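Local coordinates for protein rutinosidase (Aspergillus niger, PDB 6I1A) that hydrolyses glycosidic bonds as a secreted family 5 glycoside hydrolase, and is predicted to release glucose from 1,3-beta-glucans, at residues G334-T346 / E353-D365. Numbering follows the deposited sequence.
Sequences GSSYWTAKFTGNT and EQKDYWCYETFID. With NAG (2-acetamido-2-deoxy-beta-D-glucopyranose), chain G; EDO (1,2-ethanediol), chain U; EDO (1,2-ethanediol), chain L.
Phe342 and Trp358 form an offset stack, with ring planes 22° apart. Trp358 CB sits over the centre of the Phe342 face, 3.5 Å from the ring centroid, a CH-pi contact. Gln354 CB packs against Phe342 CE1. The rings of Trp338 and Trp358 meet only rim to rim. In a second aromatic cluster, Phe363 turns its edge toward the face of Tyr337, and Tyr360 CD1 lies 3.5 Å from Tyr337 CB. CG anti to the backbone N (chi1 -160°) directs the Tyr337 ring to residues 353-365. Its OH donates to Tyr357 O at 2.6 Å, nearly in line with the carbonyl, and is also hydrogen-bonded to Ile306 N.

Backbone bonds join the segments. Thr339, which follows a cis peptide, donates from N to Trp358 O, and Thr339 O accepts from Tyr360 N at 2.9 Å. Ala340 O takes Glu361 N. Farther along, Gln354 N donates to Thr346 O at 2.8 Å.

Cys359 is the N-cap of helix 360-365. Its SG accepts weak bonds from Thr362 N and, across the contact, Phe342 N.

Asn345 ND2 carries the N-linked glycan, beside Glu353.

The contact packs the weakly bonded helix 355-358 and helix 360-365 against TIM-barrel strand 334-337 and the loop that follows it. Tyr360 touches Val25 of strand 22-26, Trp358 Ala305 of strand 299-308, and Phe363 Val321 of helix 317-331.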
loop_
_atom_site.group_PDB
_atom_site.type_symbol
_atom_site.label_atom_id
_atom_site.label_comp_id
_atom_site.label_asym_id
_atom_site.label_seq_id
_atom_site.Cartn_x
_atom_site.Cartn_y
_atom_site.Cartn_z
ATOM N N GLY A 334 3.579 -15.226 16.347
ATOM C CA GLY A 334 2.338 -14.961 17.063
ATOM C C GLY A 334 1.975 -13.500 16.983
ATOM O O GLY A 334 2.467 -12.773 16.118
ATOM N N SER A 335 1.097 -13.095 17.863
ATOM C CA SER A 335 0.501 -11.766 17.790
ATOM C C SER A 335 -0.046 -11.361 19.154
ATOM O O SER A 335 -0.315 -12.218 19.995
ATOM C CB SER A 335 -0.566 -11.700 16.716
ATOM O OG SER A 335 -1.624 -12.633 17.019
ATOM N N SER A 336 -0.310 -10.071 19.275
ATOM C CA SER A 336 -1.032 -9.543 20.444
ATOM C C SER A 336 -2.093 -8.560 19.987
ATOM O O SER A 336 -1.818 -7.573 19.315
ATOM C CB SER A 336 -0.140 -8.924 21.543
ATOM O OG SER A 336 0.831 -8.045 21.061
ATOM N N TYR A 337 -3.349 -8.850 20.330
ATOM C CA TYR A 337 -4.520 -8.092 19.867
ATOM C C TYR A 337 -4.601 -6.765 20.582
ATOM O O TYR A 337 -4.276 -6.650 21.775
ATOM C CB TYR A 337 -5.783 -8.920 20.165
ATOM C CG TYR A 337 -6.970 -8.511 19.346
ATOM C CD1 TYR A 337 -7.163 -9.051 18.102
ATOM C CD2 TYR A 337 -7.873 -7.569 19.790
ATOM C CE1 TYR A 337 -8.242 -8.691 17.327
ATOM C CE2 TYR A 337 -8.940 -7.140 18.982
ATOM C CZ TYR A 337 -9.096 -7.702 17.740
ATOM O OH TYR A 337 -10.140 -7.309 16.930
ATOM N N TRP A 338 -5.078 -5.753 19.871
ATOM C CA TRP A 338 -5.407 -4.435 20.456
ATOM C C TRP A 338 -6.921 -4.432 20.621
ATOM O O TRP A 338 -7.594 -4.268 19.602
ATOM C CB TRP A 338 -4.949 -3.261 19.594
ATOM C CG TRP A 338 -5.071 -1.953 20.316
ATOM C CD1 TRP A 338 -6.144 -1.125 20.454
ATOM C CD2 TRP A 338 -4.023 -1.385 21.137
ATOM N NE1 TRP A 338 -5.819 -0.056 21.251
ATOM C CE2 TRP A 338 -4.528 -0.205 21.689
ATOM C CE3 TRP A 338 -2.683 -1.728 21.398
ATOM C CZ2 TRP A 338 -3.767 0.652 22.494
ATOM C CZ3 TRP A 338 -1.947 -0.906 22.213
ATOM C CH2 TRP A 338 -2.469 0.258 22.743
ATOM N N THR A 339 -7.472 -4.550 21.824
ATOM C CA THR A 339 -6.830 -4.542 23.145
ATOM C C THR A 339 -7.670 -5.353 24.112
ATOM O O THR A 339 -8.816 -5.800 23.765
ATOM C CB THR A 339 -6.633 -3.090 23.564
ATOM O OG1 THR A 339 -5.944 -3.030 24.821
ATOM C CG2 THR A 339 -7.918 -2.298 23.688
ATOM N N ALA A 340 -7.191 -5.591 25.332
ATOM C CA ALA A 340 -7.892 -6.452 26.291
ATOM C C ALA A 340 -9.283 -5.903 26.616
ATOM O O ALA A 340 -10.254 -6.731 26.605
ATOM C CB ALA A 340 -7.073 -6.536 27.558
ATOM N N LYS A 341 -9.395 -4.634 26.909
ATOM C CA LYS A 341 -10.630 -4.033 27.443
ATOM C C LYS A 341 -10.881 -2.753 26.684
ATOM O O LYS A 341 -10.066 -1.853 26.717
ATOM C CB LYS A 341 -10.410 -3.791 28.939
ATOM C CG LYS A 341 -11.607 -3.986 29.820
ATOM C CD LYS A 341 -11.103 -4.350 31.190
ATOM C CE LYS A 341 -12.215 -4.620 32.124
ATOM N NZ LYS A 341 -11.784 -4.318 33.490
ATOM N N PHE A 342 -12.039 -2.626 26.017
ATOM C CA PHE A 342 -12.347 -1.510 25.145
ATOM C C PHE A 342 -13.847 -1.256 25.210
ATOM O O PHE A 342 -14.607 -2.232 24.936
ATOM C CB PHE A 342 -11.914 -1.870 23.730
ATOM C CG PHE A 342 -11.946 -0.761 22.731
ATOM C CD1 PHE A 342 -13.172 -0.265 22.276
ATOM C CD2 PHE A 342 -10.808 -0.269 22.110
ATOM C CE1 PHE A 342 -13.216 0.715 21.315
ATOM C CE2 PHE A 342 -10.860 0.677 21.129
ATOM C CZ PHE A 342 -12.059 1.203 20.728
ATOM N N THR A 343 -14.240 -0.064 25.622
ATOM C CA THR A 343 -15.700 0.275 25.715
ATOM C C THR A 343 -16.068 1.426 24.809
ATOM O O THR A 343 -17.309 1.810 24.816
ATOM C CB THR A 343 -16.119 0.519 27.150
ATOM O OG1 THR A 343 -15.317 1.613 27.581
ATOM C CG2 THR A 343 -15.936 -0.719 27.977
ATOM N N GLY A 344 -15.186 1.927 23.964
ATOM C CA GLY A 344 -15.426 3.011 23.027
ATOM C C GLY A 344 -16.602 2.700 22.121
ATOM O O GLY A 344 -16.652 1.603 21.564
ATOM N N ASN A 345 -17.481 3.658 21.937
ATOM C CA ASN A 345 -18.722 3.351 21.176
ATOM C C ASN A 345 -18.758 4.149 19.893
ATOM O O ASN A 345 -19.868 4.271 19.272
ATOM C CB ASN A 345 -19.893 3.537 22.122
ATOM C CG ASN A 345 -20.037 4.971 22.569
ATOM O OD1 ASN A 345 -19.435 5.871 22.023
ATOM N ND2 ASN A 345 -20.874 5.178 23.543
ATOM N N THR A 346 -17.619 4.556 19.335
ATOM C CA THR A 346 -17.550 5.187 18.002
ATOM C C THR A 346 -18.169 4.213 16.966
ATOM O O THR A 346 -17.886 3.004 16.974
ATOM C CB THR A 346 -16.115 5.523 17.580
ATOM O OG1 THR A 346 -15.529 6.342 18.603
ATOM C CG2 THR A 346 -16.051 6.243 16.241
ATOM N N GLU A 353 -20.410 -1.001 16.732
ATOM C CA GLU A 353 -19.549 0.082 17.273
ATOM C C GLU A 353 -18.142 -0.479 17.513
ATOM O O GLU A 353 -17.959 -1.681 17.510
ATOM C CB GLU A 353 -20.124 0.580 18.591
ATOM C CG GLU A 353 -21.445 1.320 18.414
ATOM C CD GLU A 353 -22.105 1.683 19.729
ATOM O OE1 GLU A 353 -21.767 1.088 20.778
ATOM O OE2 GLU A 353 -22.992 2.520 19.664
ATOM N N GLN A 354 -17.182 0.420 17.762
ATOM C CA GLN A 354 -15.791 -0.098 17.932
ATOM C C GLN A 354 -15.701 -1.122 19.055
ATOM O O GLN A 354 -14.983 -2.113 18.929
ATOM C CB GLN A 354 -14.799 1.042 18.088
ATOM C CG GLN A 354 -14.574 1.789 16.801
ATOM C CD GLN A 354 -13.416 2.753 16.860
ATOM O OE1 GLN A 354 -13.195 3.433 17.840
ATOM N NE2 GLN A 354 -12.620 2.755 15.809
ATOM N N LYS A 355 -16.409 -0.958 20.169
ATOM C CA LYS A 355 -16.335 -1.942 21.232
ATOM C C LYS A 355 -16.698 -3.365 20.800
ATOM O O LYS A 355 -16.252 -4.307 21.430
ATOM C CB LYS A 355 -17.116 -1.523 22.472
ATOM C CG LYS A 355 -18.623 -1.436 22.273
ATOM C CD LYS A 355 -19.379 -1.046 23.518
ATOM C CE LYS A 355 -20.857 -0.840 23.239
ATOM N NZ LYS A 355 -21.416 -1.976 22.452
ATOM N N ASP A 356 -17.476 -3.532 19.732
ATOM C CA ASP A 356 -17.811 -4.878 19.241
ATOM C C ASP A 356 -16.620 -5.573 18.552
ATOM O O ASP A 356 -16.644 -6.791 18.468
ATOM C CB ASP A 356 -18.986 -4.763 18.252
ATOM C CG ASP A 356 -20.275 -4.239 18.901
ATOM O OD1 ASP A 356 -20.557 -4.666 20.012
ATOM O OD2 ASP A 356 -20.892 -3.387 18.291
ATOM N N TYR A 357 -15.613 -4.811 18.082
ATOM C CA TYR A 357 -14.516 -5.345 17.250
ATOM C C TYR A 357 -13.164 -5.202 17.957
ATOM O O TYR A 357 -12.256 -5.884 17.492
ATOM C CB TYR A 357 -14.447 -4.631 15.895
ATOM C CG TYR A 357 -15.749 -4.781 15.102
ATOM C CD1 TYR A 357 -16.774 -3.867 15.252
ATOM C CD2 TYR A 357 -15.931 -5.859 14.241
ATOM C CE1 TYR A 357 -17.954 -4.002 14.518
ATOM C CE2 TYR A 357 -17.107 -6.022 13.521
ATOM C CZ TYR A 357 -18.094 -5.090 13.677
ATOM O OH TYR A 357 -19.246 -5.257 12.930
ATOM N N TRP A 358 -13.037 -4.391 18.990
ATOM C CA TRP A 358 -11.718 -4.061 19.618
ATOM C C TRP A 358 -11.577 -4.585 21.046
ATOM O O TRP A 358 -10.509 -4.315 21.635
ATOM C CB TRP A 358 -11.498 -2.556 19.559
ATOM C CG TRP A 358 -11.321 -1.971 18.210
ATOM C CD1 TRP A 358 -12.306 -1.662 17.336
ATOM C CD2 TRP A 358 -10.092 -1.591 17.596
ATOM N NE1 TRP A 358 -11.758 -1.097 16.207
ATOM C CE2 TRP A 358 -10.371 -1.063 16.331
ATOM C CE3 TRP A 358 -8.743 -1.706 17.993
ATOM C CZ2 TRP A 358 -9.382 -0.586 15.469
ATOM C CZ3 TRP A 358 -7.771 -1.230 17.146
ATOM C CH2 TRP A 358 -8.056 -0.672 15.909
ATOM N N CYS A 359 -12.555 -5.298 21.613
ATOM C CA CYS A 359 -12.500 -5.777 23.009
ATOM C C CYS A 359 -12.213 -7.246 23.048
ATOM O O CYS A 359 -13.106 -8.090 22.767
ATOM C CB CYS A 359 -13.783 -5.445 23.730
ATOM S SG CYS A 359 -13.642 -5.869 25.481
ATOM N N TYR A 360 -11.002 -7.640 23.351
ATOM C CA TYR A 360 -10.655 -9.061 23.344
ATOM C C TYR A 360 -11.416 -9.846 24.416
ATOM O O TYR A 360 -11.732 -10.995 24.222
ATOM C CB TYR A 360 -9.152 -9.255 23.518
ATOM C CG TYR A 360 -8.635 -10.551 22.991
ATOM C CD1 TYR A 360 -8.360 -10.716 21.651
ATOM C CD2 TYR A 360 -8.498 -11.669 23.797
ATOM C CE1 TYR A 360 -7.851 -11.896 21.149
ATOM C CE2 TYR A 360 -7.988 -12.868 23.323
ATOM C CZ TYR A 360 -7.641 -12.989 21.978
ATOM O OH TYR A 360 -7.116 -14.144 21.458
ATOM N N GLU A 361 -11.662 -9.251 25.595
ATOM C CA GLU A 361 -12.366 -9.973 26.685
ATOM C C GLU A 361 -13.778 -10.328 26.191
ATOM O O GLU A 361 -14.242 -11.414 26.558
ATOM C CB GLU A 361 -12.434 -9.138 27.945
ATOM C CG GLU A 361 -11.085 -9.072 28.660
ATOM C CD GLU A 361 -11.151 -8.455 30.041
ATOM O OE1 GLU A 361 -12.154 -7.806 30.323
ATOM O OE2 GLU A 361 -10.140 -8.440 30.692
ATOM N N THR A 362 -14.380 -9.480 25.371
ATOM C CA THR A 362 -15.726 -9.812 24.796
ATOM C C THR A 362 -15.596 -11.093 23.997
ATOM O O THR A 362 -16.458 -12.014 24.087
ATOM C CB THR A 362 -16.228 -8.679 23.918
ATOM O OG1 THR A 362 -16.523 -7.569 24.765
ATOM C CG2 THR A 362 -17.454 -9.081 23.131
ATOM N N PHE A 363 -14.568 -11.233 23.166
ATOM C CA PHE A 363 -14.390 -12.467 22.368
ATOM C C PHE A 363 -14.296 -13.696 23.260
ATOM O O PHE A 363 -14.789 -14.789 22.961
ATOM C CB PHE A 363 -13.145 -12.373 21.489
ATOM C CG PHE A 363 -13.113 -11.220 20.533
ATOM C CD1 PHE A 363 -14.241 -10.614 20.039
ATOM C CD2 PHE A 363 -11.888 -10.736 20.083
ATOM C CE1 PHE A 363 -14.196 -9.604 19.104
ATOM C CE2 PHE A 363 -11.834 -9.708 19.161
ATOM C CZ PHE A 363 -12.978 -9.161 18.642
ATOM N N ILE A 364 -13.533 -13.602 24.358
ATOM C CA ILE A 364 -13.378 -14.734 25.282
ATOM C C ILE A 364 -14.789 -15.083 25.850
ATOM O O ILE A 364 -15.115 -16.278 25.879
ATOM C CB ILE A 364 -12.380 -14.384 26.400
ATOM C CG1 ILE A 364 -10.983 -14.181 25.790
ATOM C CG2 ILE A 364 -12.343 -15.500 27.416
ATOM C CD1 ILE A 364 -9.904 -13.711 26.789
ATOM N N ASP A 365 -15.509 -14.093 26.319
ATOM C CA ASP A 365 -16.828 -14.326 27.001
ATOM C C ASP A 365 -17.832 -14.899 25.987
ATOM O O ASP A 365 -18.846 -15.538 26.438
ATOM C CB ASP A 365 -17.343 -13.044 27.646
ATOM C CG ASP A 365 -16.684 -12.768 28.993
ATOM O OD1 ASP A 365 -15.944 -13.609 29.450
ATOM O OD2 ASP A 365 -16.886 -11.723 29.517
HETATM C C1 NAG G . -21.104 6.547 24.017
HETATM C C2 NAG G . -22.575 6.944 23.816
HETATM C C3 NAG G . -22.816 8.280 24.471
HETATM C C4 NAG G . -22.438 8.223 25.908
HETATM C C5 NAG G . -20.955 7.853 25.923
HETATM C C6 NAG G . -20.327 7.793 27.295
HETATM C C7 NAG G . -23.411 6.026 21.706
HETATM C C8 NAG G . -24.081 4.967 22.521
HETATM N N2 NAG G . -22.811 7.060 22.353
HETATM O O3 NAG G . -24.203 8.603 24.294
HETATM O O4 NAG G . -22.571 9.549 26.534
HETATM O O5 NAG G . -20.890 6.516 25.371
HETATM O O6 NAG G . -21.121 6.939 28.124
HETATM O O7 NAG G . -23.313 5.887 20.496
HETATM C C1 EDO U . -8.825 2.957 16.646
HETATM O O1 EDO U . -9.673 4.074 16.386
HETATM C C2 EDO U . -9.173 2.186 17.900
HETATM O O2 EDO U . -8.660 2.759 19.137
HETATM C C1 EDO L . -5.756 -16.948 22.520
HETATM O O1 EDO L . -6.786 -16.162 22.952
HETATM C C2 EDO L . -6.149 -18.026 21.606
HETATM O O2 EDO L . -4.953 -18.651 21.089
HETATM O O HOH W 1 -22.261 4.418 17.734
HETATM O O HOH W 2 -14.510 4.286 20.101
#